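SM80.1 Vicilin (Solanum melongena, PDB 5VF5) probably serves as a 7S seed storage globulin, a vicilin built from two cupin domains, and carries a bound copper(II) ion and a sodium ion. Local coordinates at residues 10-19 / 309-320; 27-36 / 47-57. All blocks are in the same frame, centred on the assembly; numbering follows the deposited sequence. Where two conformers were deposited one is given.

Contact 1 of 2, residues 10-19 / 309-320; sequences VPYLFKSQRF and VRGNLNVGDVLV
Lys15 and Asp317 meet in a salt bridge, NZ to OD2 at 2.8 Å, with the two side chains running side by side. Bends at chi2 and chi3 (-71° and -64°) fold the lysine chain back so that its ammonium reaches the syn side of OD2. Asn314 N reaches the same oxygen from the opposite face of the carboxylate, while Ser16 N binds OD1 on its anti side at 2.8 Å. One water joins Lys15 NZ to Asn312 O; another links Val315 O and Asp317 OD1, and Ser16 OG in one of its conformers. The carboxylate is thereby held at both oxygens, and its donors should favour the charged form.

Three backbone bonds, Val320 N to Tyr12 O, Phe14 N to Val318 O and Val318 N to Phe14 O, add the N-terminal strand 13-14 antiparallel to the edge of the C-terminal cupin sheet, beside strand 318-321.

Apolar contacts flank this pairing. The Leu13 and Leu313 side chains slide past each other in opposite directions, CD1 to CD2 3.6 Å, and Val10 CG1 meets Val309 CG1. Val318 CG2 lies in the ring plane of Phe19, 3.7 Å from CZ at its edge. Tyr12, whose side chain approaches the bound copper, presents its ring edge to Val309 CG1.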
loop_
_atom_site.group_PDB
_atom_site.type_symbol
_atom_site.label_atom_id
_atom_site.label_comp_id
_atom_site.label_asym_id
_atom_site.label_seq_id
_atom_site.Cartn_x
_atom_site.Cartn_y
_atom_site.Cartn_z
ATOM N N VAL A 10 2.079 -14.055 -15.049
ATOM C CA VAL A 10 1.046 -12.995 -14.954
ATOM C C VAL A 10 1.766 -11.754 -14.456
ATOM O O VAL A 10 2.099 -11.671 -13.257
ATOM C CB VAL A 10 -0.070 -13.372 -13.944
ATOM C CG1 VAL A 10 -1.047 -12.224 -13.693
ATOM C CG2 VAL A 10 -0.801 -14.611 -14.418
ATOM N N PRO A 11 1.988 -10.772 -15.350
ATOM C CA PRO A 11 2.898 -9.703 -15.022
ATOM C C PRO A 11 2.373 -8.762 -13.952
ATOM O O PRO A 11 3.176 -8.071 -13.346
ATOM C CB PRO A 11 3.060 -8.948 -16.350
ATOM C CG PRO A 11 1.856 -9.280 -17.126
ATOM C CD PRO A 11 1.595 -10.716 -16.774
ATOM N N TYR A 12 1.063 -8.775 -13.734
ATOM C CA TYR A 12 0.456 -7.912 -12.751
ATOM C C TYR A 12 0.506 -8.451 -11.333
ATOM O O TYR A 12 0.190 -7.738 -10.382
ATOM C CB TYR A 12 -0.997 -7.690 -13.133
ATOM C CG TYR A 12 -1.211 -7.159 -14.522
ATOM C CD1 TYR A 12 -0.637 -5.986 -14.927
ATOM C CD2 TYR A 12 -1.962 -7.860 -15.443
ATOM C CE1 TYR A 12 -0.801 -5.504 -16.227
ATOM C CE2 TYR A 12 -2.143 -7.380 -16.727
ATOM C CZ TYR A 12 -1.585 -6.181 -17.090
ATOM O OH TYR A 12 -1.749 -5.703 -18.377
ATOM N N LEU A 13 0.834 -9.726 -11.153
ATOM C CA LEU A 13 0.842 -10.398 -9.872
ATOM C C LEU A 13 2.244 -10.408 -9.309
ATOM O O LEU A 13 3.189 -10.826 -10.006
ATOM C CB LEU A 13 0.374 -11.831 -10.074
ATOM C CG LEU A 13 0.449 -12.754 -8.866
ATOM C CD1 LEU A 13 -0.488 -12.268 -7.783
ATOM C CD2 LEU A 13 0.059 -14.165 -9.277
ATOM N N PHE A 14 2.387 -9.996 -8.051
ATOM C CA PHE A 14 3.683 -9.944 -7.365
ATOM C C PHE A 14 3.500 -10.686 -6.067
ATOM O O PHE A 14 2.940 -10.176 -5.092
ATOM C CB PHE A 14 4.141 -8.516 -7.111
ATOM C CG PHE A 14 4.409 -7.717 -8.365
ATOM C CD1 PHE A 14 3.395 -7.194 -9.105
ATOM C CD2 PHE A 14 5.717 -7.531 -8.822
ATOM C CE1 PHE A 14 3.638 -6.502 -10.294
ATOM C CE2 PHE A 14 5.971 -6.804 -9.977
ATOM C CZ PHE A 14 4.928 -6.307 -10.735
ATOM N N LYS A 15 3.924 -11.933 -6.046
ATOM C CA LYS A 15 3.809 -12.735 -4.856
ATOM C C LYS A 15 4.643 -12.148 -3.689
ATOM O O LYS A 15 5.679 -11.503 -3.905
ATOM C CB LYS A 15 4.214 -14.170 -5.159
ATOM C CG LYS A 15 3.256 -14.858 -6.129
ATOM C CD LYS A 15 1.908 -15.174 -5.524
ATOM C CE LYS A 15 2.077 -16.167 -4.411
ATOM N NZ LYS A 15 0.783 -16.489 -3.759
ATOM N N SER A 16 4.208 -12.447 -2.462
ATOM C CA SER A 16 4.855 -11.901 -1.288
ATOM C C SER A 16 6.364 -12.174 -1.239
ATOM O O SER A 16 7.146 -11.320 -0.777
ATOM C CB SER A 16 4.168 -12.353 -0.019
ATOM O OG SER A 16 4.401 -13.731 0.174
ATOM N N GLN A 17 6.777 -13.329 -1.744
ATOM C CA GLN A 17 8.190 -13.705 -1.722
ATOM C C GLN A 17 9.061 -12.793 -2.568
ATOM O O GLN A 17 10.276 -12.807 -2.422
ATOM C CB GLN A 17 8.346 -15.160 -2.157
ATOM C CG GLN A 17 7.872 -16.135 -1.085
ATOM N N ARG A 18 8.434 -12.024 -3.481
ATOM C CA ARG A 18 9.198 -11.086 -4.304
ATOM C C ARG A 18 9.632 -9.843 -3.579
ATOM O O ARG A 18 10.510 -9.137 -4.064
ATOM C CB ARG A 18 8.458 -10.768 -5.594
ATOM C CG ARG A 18 8.477 -12.020 -6.474
ATOM C CD ARG A 18 7.858 -11.849 -7.803
ATOM N NE ARG A 18 8.422 -10.814 -8.657
ATOM C CZ ARG A 18 7.747 -10.289 -9.675
ATOM N NH1 ARG A 18 6.541 -10.763 -9.963
ATOM N NH2 ARG A 18 8.277 -9.314 -10.415
ATOM N N PHE A 19 9.032 -9.562 -2.433
ATOM C CA PHE A 19 9.495 -8.456 -1.614
ATOM C C PHE A 19 10.902 -8.801 -1.082
ATOM O O PHE A 19 11.110 -9.894 -0.585
ATOM C CB PHE A 19 8.599 -8.115 -0.433
ATOM C CG PHE A 19 7.298 -7.403 -0.781
ATOM C CD1 PHE A 19 6.256 -8.065 -1.421
ATOM C CD2 PHE A 19 7.098 -6.100 -0.418
ATOM C CE1 PHE A 19 5.096 -7.406 -1.716
ATOM C CE2 PHE A 19 5.898 -5.452 -0.667
ATOM C CZ PHE A 19 4.900 -6.093 -1.318
ATOM N N VAL A 309 -6.931 -13.150 -17.311
ATOM C CA VAL A 309 -5.839 -13.037 -16.384
ATOM C C VAL A 309 -6.342 -13.408 -14.996
ATOM O O VAL A 309 -7.206 -12.761 -14.453
ATOM C CB VAL A 309 -5.207 -11.633 -16.399
ATOM C CG1 VAL A 309 -4.096 -11.509 -15.384
ATOM C CG2 VAL A 309 -4.704 -11.273 -17.794
ATOM N N ARG A 310 -5.866 -14.522 -14.460
ATOM C CA ARG A 310 -6.429 -15.129 -13.281
ATOM C C ARG A 310 -5.378 -15.608 -12.328
ATOM O O ARG A 310 -4.245 -15.892 -12.692
ATOM C CB ARG A 310 -7.354 -16.260 -13.627
ATOM C CG ARG A 310 -8.447 -15.854 -14.579
ATOM C CD ARG A 310 -9.309 -16.986 -14.966
ATOM N NE ARG A 310 -10.393 -16.540 -15.830
ATOM C CZ ARG A 310 -11.243 -17.382 -16.410
ATOM N NH1 ARG A 310 -11.122 -18.700 -16.207
ATOM N NH2 ARG A 310 -12.207 -16.928 -17.182
ATOM N N GLY A 311 -5.785 -15.708 -11.083
ATOM C CA GLY A 311 -4.950 -16.225 -10.058
ATOM C C GLY A 311 -5.592 -16.251 -8.709
ATOM O O GLY A 311 -6.791 -15.967 -8.544
ATOM N N ASN A 312 -4.750 -16.551 -7.747
ATOM C CA ASN A 312 -5.104 -16.555 -6.361
ATOM C C ASN A 312 -4.192 -15.620 -5.625
ATOM O O ASN A 312 -3.019 -15.453 -5.984
ATOM C CB ASN A 312 -5.076 -18.011 -5.844
ATOM C CG ASN A 312 -6.262 -18.807 -6.441
ATOM O OD1 ASN A 312 -6.181 -19.309 -7.569
ATOM N ND2 ASN A 312 -7.409 -18.747 -5.775
ATOM N N LEU A 313 -4.780 -14.936 -4.653
ATOM C CA LEU A 313 -4.084 -14.013 -3.807
ATOM C C LEU A 313 -4.107 -14.421 -2.344
ATOM O O LEU A 313 -5.167 -14.767 -1.806
ATOM C CB LEU A 313 -4.709 -12.610 -3.946
ATOM C CG LEU A 313 -4.503 -11.924 -5.267
ATOM C CD1 LEU A 313 -5.435 -10.738 -5.384
ATOM C CD2 LEU A 313 -3.037 -11.503 -5.405
ATOM N N ASN A 314 -2.947 -14.318 -1.710
ATOM C CA ASN A 314 -2.750 -14.647 -0.316
ATOM C C ASN A 314 -2.178 -13.439 0.408
ATOM O O ASN A 314 -1.695 -12.471 -0.214
ATOM C CB ASN A 314 -1.684 -15.758 -0.178
ATOM C CG ASN A 314 -1.923 -16.911 -1.072
ATOM O OD1 ASN A 314 -0.974 -17.417 -1.719
ATOM N ND2 ASN A 314 -3.154 -17.373 -1.116
ATOM N N VAL A 315 -2.177 -13.525 1.728
ATOM C CA VAL A 315 -1.660 -12.447 2.558
ATOM C C VAL A 315 -0.242 -12.038 2.117
ATOM O O VAL A 315 0.626 -12.878 1.938
ATOM C CB VAL A 315 -1.710 -12.802 4.049
ATOM C CG1 VAL A 315 -0.932 -11.781 4.874
ATOM C CG2 VAL A 315 -3.138 -12.885 4.531
ATOM N N GLY A 316 -0.059 -10.733 1.905
ATOM C CA GLY A 316 1.231 -10.153 1.523
ATOM C C GLY A 316 1.484 -10.094 0.013
ATOM O O GLY A 316 2.442 -9.465 -0.426
ATOM N N ASP A 317 0.626 -10.736 -0.777
ATOM C CA ASP A 317 0.725 -10.668 -2.220
ATOM C C ASP A 317 0.216 -9.326 -2.712
ATOM O O ASP A 317 -0.660 -8.703 -2.075
ATOM C CB ASP A 317 -0.136 -11.735 -2.894
ATOM C CG ASP A 317 0.368 -13.157 -2.693
ATOM O OD1 ASP A 317 1.528 -13.379 -2.272
ATOM O OD2 ASP A 317 -0.466 -14.052 -2.987
ATOM N N VAL A 318 0.711 -8.918 -3.855
ATOM C CA VAL A 318 0.287 -7.716 -4.562
ATOM C C VAL A 318 -0.292 -8.030 -5.931
ATOM O O VAL A 318 0.248 -8.855 -6.679
ATOM C CB VAL A 318 1.467 -6.730 -4.666
ATOM C CG1 VAL A 318 1.217 -5.617 -5.656
ATOM C CG2 VAL A 318 1.800 -6.188 -3.286
ATOM N N LEU A 319 -1.381 -7.350 -6.282
ATOM C CA LEU A 319 -1.878 -7.339 -7.631
ATOM C C LEU A 319 -1.932 -5.906 -8.113
ATOM O O LEU A 319 -2.523 -5.070 -7.433
ATOM C CB LEU A 319 -3.272 -7.930 -7.725
ATOM C CG LEU A 319 -3.849 -8.077 -9.125
ATOM C CD1 LEU A 319 -3.084 -9.047 -10.015
ATOM C CD2 LEU A 319 -5.308 -8.481 -9.056
ATOM N N VAL A 320 -1.412 -5.643 -9.301
ATOM C CA VAL A 320 -1.553 -4.348 -9.934
ATOM C C VAL A 320 -2.773 -4.456 -10.874
ATOM O O VAL A 320 -2.819 -5.328 -11.739
ATOM C CB VAL A 320 -0.292 -3.946 -10.704
ATOM C CG1 VAL A 320 -0.540 -2.668 -11.482
ATOM C CG2 VAL A 320 0.892 -3.820 -9.748
HETATM O O HOH W 1 -1.120 -17.345 -5.690
HETATM O O HOH W 2 1.900 -14.672 0.065
#

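Contact 2 of 2, residues 27-36 / 47-57; sequences HGDFRILPKF and EKFRVSVIELE. With NA (sodium ion), chain B.
Strands 28-32 and 49-56 are antiparallel neighbours in a sheet of the N-terminal cupin domain, their axes 4.7 Å apart. Backbone bonds run from Glu57 N to His27 O at one end to Leu33 N and Val51 O at the other. Gly28 CA makes a CA-H...O contact of 3.1 Å with Glu55 O, which sits where a side chain would begin. The carbonyl oxygen of Gly28 binds the sodium ion at 2.4 Å, together with three waters and Ala25 O; one of these waters also donates to Asp29 OD1, which has a further partner in Ser21.

On the face bearing Asp29, Arg31 and Glu55, the guanidinium grips the glutamate end-on. NH1 reaches OE2 at 2.6 Å and NH2 reaches OE1 at 3.0 Å, both from above a carboxylate plane turned 84° from the guanidinium. NH2 also binds Asp29 OD2 on its anti side. On the other face, Phe30 CD1 packs 3.7 Å from Ile54 CG1.

Just past the end of strand 28-32, Leu33 O is gripped side-on by Arg50 NE and NH2, each at 2.9 Å, the oxygen lying in the guanidinium plane. Bends at chi2 and chi3 curl the arginine back to this carbonyl, while NH1 bonds to Gly133 O. Ile32 CD1 and Lys35 N lie over opposite guanidinium faces, each offset toward the rim. In one conformer of Glu47, Lys35 NZ forms a salt bridge with OE2 at 2.7 Å; NZ also bonds to Pro132 O. A water joins Phe36 N to the carbonyls of Glu47 and Phe49.

Placed between Asp29 and Glu55, the charge of Arg31 probably offsets the repulsion between the two acids and favours their ionised forms, while Arg50 should polarise the carbonyl it grips.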
loop_
_atom_site.group_PDB
_atom_site.type_symbol
_atom_site.label_atom_id
_atom_site.label_comp_id
_atom_site.label_asym_id
_atom_site.label_seq_id
_atom_site.Cartn_x
_atom_site.Cartn_y
_atom_site.Cartn_z
ATOM N N HIS A 27 14.659 -7.382 15.096
ATOM C CA HIS A 27 13.366 -7.083 15.652
ATOM C C HIS A 27 12.307 -6.607 14.668
ATOM O O HIS A 27 11.297 -5.953 15.060
ATOM C CB HIS A 27 13.509 -6.094 16.827
ATOM C CG HIS A 27 14.022 -6.738 18.070
ATOM N ND1 HIS A 27 15.294 -7.272 18.137
ATOM C CD2 HIS A 27 13.432 -6.980 19.271
ATOM C CE1 HIS A 27 15.462 -7.793 19.346
ATOM N NE2 HIS A 27 14.352 -7.631 20.048
ATOM N N GLY A 28 12.505 -6.922 13.410
ATOM C CA GLY A 28 11.519 -6.632 12.400
ATOM C C GLY A 28 12.103 -6.796 11.022
ATOM O O GLY A 28 13.092 -7.511 10.814
ATOM N N ASP A 29 11.463 -6.146 10.061
ATOM C CA ASP A 29 11.909 -6.205 8.687
ATOM C C ASP A 29 11.395 -5.003 7.917
ATOM O O ASP A 29 10.386 -4.390 8.272
ATOM C CB ASP A 29 11.427 -7.489 8.035
ATOM C CG ASP A 29 12.212 -7.842 6.744
ATOM O OD1 ASP A 29 13.371 -7.388 6.510
ATOM O OD2 ASP A 29 11.637 -8.605 5.973
ATOM N N PHE A 30 12.105 -4.683 6.864
ATOM C CA PHE A 30 11.693 -3.714 5.860
ATOM C C PHE A 30 11.962 -4.382 4.539
ATOM O O PHE A 30 13.142 -4.657 4.232
ATOM C CB PHE A 30 12.502 -2.419 5.965
ATOM C CG PHE A 30 12.248 -1.441 4.843
ATOM C CD1 PHE A 30 10.967 -1.100 4.474
ATOM C CD2 PHE A 30 13.316 -0.905 4.120
ATOM C CE1 PHE A 30 10.736 -0.177 3.461
ATOM C CE2 PHE A 30 13.099 -0.013 3.091
ATOM C CZ PHE A 30 11.796 0.338 2.748
ATOM N N ARG A 31 10.907 -4.657 3.774
ATOM C CA ARG A 31 11.054 -5.323 2.502
ATOM C C ARG A 31 10.333 -4.589 1.433
ATOM O O ARG A 31 9.246 -4.065 1.664
ATOM C CB ARG A 31 10.651 -6.771 2.548
ATOM C CG ARG A 31 9.336 -7.136 3.082
ATOM C CD ARG A 31 9.390 -8.665 3.317
ATOM N NE ARG A 31 8.124 -9.029 3.834
ATOM C CZ ARG A 31 7.797 -9.081 5.104
ATOM N NH1 ARG A 31 6.562 -9.398 5.406
ATOM N NH2 ARG A 31 8.702 -8.893 6.076
ATOM N N ILE A 32 10.921 -4.528 0.258
ATOM C CA ILE A 32 10.446 -3.700 -0.820
ATOM C C ILE A 32 10.325 -4.528 -2.084
ATOM O O ILE A 32 11.162 -5.370 -2.424
ATOM C CB ILE A 32 11.357 -2.484 -1.031
ATOM C CG1 ILE A 32 10.803 -1.479 -2.047
ATOM C CG2 ILE A 32 12.767 -2.871 -1.347
ATOM C CD1 ILE A 32 11.541 -0.129 -2.008
ATOM N N LEU A 33 9.233 -4.319 -2.793
ATOM C CA LEU A 33 9.026 -4.992 -4.073
ATOM C C LEU A 33 9.988 -4.383 -5.096
ATOM O O LEU A 33 10.302 -3.192 -5.008
ATOM C CB LEU A 33 7.590 -4.767 -4.504
ATOM C CG LEU A 33 6.950 -5.663 -5.482
ATOM C CD1 LEU A 33 7.010 -7.151 -5.042
ATOM C CD2 LEU A 33 5.502 -5.226 -5.650
ATOM N N PRO A 34 10.469 -5.179 -6.077
ATOM C CA PRO A 34 11.238 -4.576 -7.147
ATOM C C PRO A 34 10.493 -3.489 -7.913
ATOM O O PRO A 34 9.254 -3.416 -7.832
ATOM C CB PRO A 34 11.580 -5.759 -8.049
ATOM C CG PRO A 34 11.516 -6.940 -7.137
ATOM C CD PRO A 34 10.365 -6.634 -6.205
ATOM N N LYS A 35 11.204 -2.718 -8.706
ATOM C CA LYS A 35 10.536 -1.808 -9.614
ATOM C C LYS A 35 9.483 -2.535 -10.423
ATOM O O LYS A 35 9.685 -3.693 -10.820
ATOM C CB LYS A 35 11.534 -1.205 -10.606
ATOM C CG LYS A 35 12.384 -0.127 -10.004
ATOM C CD LYS A 35 13.279 0.537 -11.048
ATOM C CE LYS A 35 12.487 1.137 -12.220
ATOM N NZ LYS A 35 13.343 1.916 -13.158
ATOM N N PHE A 36 8.366 -1.891 -10.692
ATOM C CA PHE A 36 7.277 -2.593 -11.380
ATOM C C PHE A 36 7.600 -3.023 -12.807
ATOM O O PHE A 36 7.006 -3.978 -13.328
ATOM C CB PHE A 36 6.043 -1.725 -11.358
ATOM C CG PHE A 36 5.429 -1.619 -10.006
ATOM C CD1 PHE A 36 4.823 -2.741 -9.409
ATOM C CD2 PHE A 36 5.390 -0.435 -9.326
ATOM C CE1 PHE A 36 4.226 -2.624 -8.187
ATOM C CE2 PHE A 36 4.812 -0.345 -8.074
ATOM C CZ PHE A 36 4.209 -1.444 -7.523
ATOM N N GLU A 47 6.210 3.376 -13.134
ATOM C CA GLU A 47 7.635 3.089 -12.871
ATOM C C GLU A 47 8.263 3.816 -11.656
ATOM O O GLU A 47 9.194 3.345 -11.028
ATOM C CB GLU A 47 8.503 3.397 -14.109
ATOM C CG GLU A 47 9.994 3.145 -13.938
ATOM C CD GLU A 47 10.847 3.548 -15.138
ATOM O OE1 GLU A 47 10.414 4.404 -15.945
ATOM O OE2 GLU A 47 11.997 3.027 -15.261
ATOM N N LYS A 48 7.701 5.013 -11.375
ATOM C CA LYS A 48 8.286 5.812 -10.284
ATOM C C LYS A 48 7.893 5.333 -8.893
ATOM O O LYS A 48 8.482 5.795 -7.879
ATOM C CB LYS A 48 8.018 7.300 -10.449
ATOM C CG LYS A 48 8.753 7.937 -11.615
ATOM C CD LYS A 48 8.485 9.429 -11.702
ATOM C CE LYS A 48 9.313 10.068 -12.794
ATOM N NZ LYS A 48 9.034 11.520 -12.854
ATOM N N PHE A 49 6.905 4.431 -8.826
ATOM C CA PHE A 49 6.335 4.051 -7.550
ATOM C C PHE A 49 6.905 2.722 -7.054
ATOM O O PHE A 49 7.211 1.814 -7.842
ATOM C CB PHE A 49 4.830 3.978 -7.631
ATOM C CG PHE A 49 4.156 5.315 -7.766
ATOM C CD1 PHE A 49 3.839 6.045 -6.656
ATOM C CD2 PHE A 49 3.914 5.852 -9.018
ATOM C CE1 PHE A 49 3.251 7.288 -6.768
ATOM C CE2 PHE A 49 3.328 7.107 -9.137
ATOM C CZ PHE A 49 2.974 7.796 -8.014
ATOM N N ARG A 50 7.080 2.618 -5.747
ATOM C CA ARG A 50 7.471 1.371 -5.113
ATOM C C ARG A 50 6.519 1.081 -3.987
ATOM O O ARG A 50 6.070 2.034 -3.295
ATOM C CB ARG A 50 8.885 1.455 -4.589
ATOM C CG ARG A 50 9.961 1.739 -5.633
ATOM C CD ARG A 50 10.179 0.604 -6.618
ATOM N NE ARG A 50 10.875 -0.517 -6.011
ATOM C CZ ARG A 50 12.193 -0.594 -5.820
ATOM N NH1 ARG A 50 12.989 0.421 -6.172
ATOM N NH2 ARG A 50 12.722 -1.686 -5.270
ATOM N N VAL A 51 6.310 -0.194 -3.673
ATOM C CA VAL A 51 5.608 -0.568 -2.469
ATOM C C VAL A 51 6.477 -1.393 -1.578
ATOM O O VAL A 51 7.331 -2.159 -2.059
ATOM C CB VAL A 51 4.217 -1.237 -2.680
ATOM C CG1 VAL A 51 3.232 -0.262 -3.303
ATOM C CG2 VAL A 51 4.308 -2.508 -3.459
ATOM N N SER A 52 6.259 -1.262 -0.282
ATOM C CA SER A 52 7.071 -1.968 0.713
ATOM C C SER A 52 6.237 -2.270 1.948
ATOM O O SER A 52 5.110 -1.763 2.113
ATOM C CB SER A 52 8.307 -1.122 1.074
ATOM O OG SER A 52 7.917 0.144 1.599
ATOM N N VAL A 53 6.823 -3.057 2.820
ATOM C CA VAL A 53 6.236 -3.400 4.102
ATOM C C VAL A 53 7.290 -3.163 5.189
ATOM O O VAL A 53 8.452 -3.471 4.988
ATOM C CB VAL A 53 5.677 -4.855 4.158
ATOM C CG1 VAL A 53 5.243 -5.245 5.569
ATOM C CG2 VAL A 53 4.506 -5.016 3.209
ATOM N N ILE A 54 6.859 -2.534 6.294
ATOM C CA ILE A 54 7.640 -2.428 7.508
ATOM C C ILE A 54 6.933 -3.246 8.569
ATOM O O ILE A 54 5.738 -3.054 8.809
ATOM C CB ILE A 54 7.756 -0.962 7.994
ATOM C CG1 ILE A 54 8.359 -0.077 6.898
ATOM C CG2 ILE A 54 8.565 -0.927 9.290
ATOM C CD1 ILE A 54 8.321 1.409 7.185
ATOM N N GLU A 55 7.679 -4.111 9.246
ATOM C CA GLU A 55 7.191 -4.943 10.333
ATOM C C GLU A 55 8.068 -4.706 11.548
ATOM O O GLU A 55 9.298 -4.767 11.439
ATOM C CB GLU A 55 7.346 -6.412 9.977
ATOM C CG GLU A 55 6.534 -6.859 8.828
ATOM C CD GLU A 55 6.687 -8.349 8.554
ATOM O OE1 GLU A 55 7.706 -8.990 8.946
ATOM O OE2 GLU A 55 5.796 -8.863 7.867
ATOM N N LEU A 56 7.456 -4.356 12.676
ATOM C CA LEU A 56 8.177 -4.222 13.943
ATOM C C LEU A 56 7.605 -5.281 14.899
ATOM O O LEU A 56 6.406 -5.296 15.184
ATOM C CB LEU A 56 8.036 -2.813 14.560
ATOM C CG LEU A 56 9.170 -1.830 14.232
ATOM C CD1 LEU A 56 9.195 -1.519 12.759
ATOM C CD2 LEU A 56 9.085 -0.554 15.062
ATOM N N GLU A 57 8.490 -6.086 15.454
ATOM C CA GLU A 57 8.118 -6.962 16.570
ATOM C C GLU A 57 7.710 -6.145 17.785
ATOM O O GLU A 57 8.007 -4.958 17.885
ATOM C CB GLU A 57 9.320 -7.832 16.927
ATOM C CG GLU A 57 9.743 -8.855 15.862
ATOM C CD GLU A 57 8.856 -10.069 15.739
ATOM O OE1 GLU A 57 7.870 -10.186 16.487
ATOM O OE2 GLU A 57 9.169 -10.911 14.867
HETATM NA NA NA B . 14.141 -9.611 10.572
HETATM O O HOH W 3 15.256 -8.658 8.637
HETATM O O HOH W 4 7.454 -1.751 -6.311
HETATM O O HOH W 5 8.591 0.837 -9.978
HETATM O O HOH W 6 13.418 -10.747 12.628
HETATM O O HOH W 7 12.327 -10.692 9.555
#

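How the contacts relate
From the N terminus, residues 10-19 come first and pair with residues 309-320, so contact 1 closes a loop of 289 intervening residues. Contact 2 is nested within it and far more local: residues 27-36 turn back through ten residues to meet 47-57. The first ties the N-terminal chain to the C-terminal cupin domain; the second joins adjacent strands of the N-terminal one. Their centres lie about 14 Å apart, yet they touch directly: Phe19 CD2 packs 3.6 Å from Arg31 O, and Phe14 CB rests 3.8 Å from Leu33 CD1. Phe14 and Phe36 also meet edge-to-face at the junction where the two cupin domains pack; Phe36 and Val51 also touch Val267 of strand 265-272.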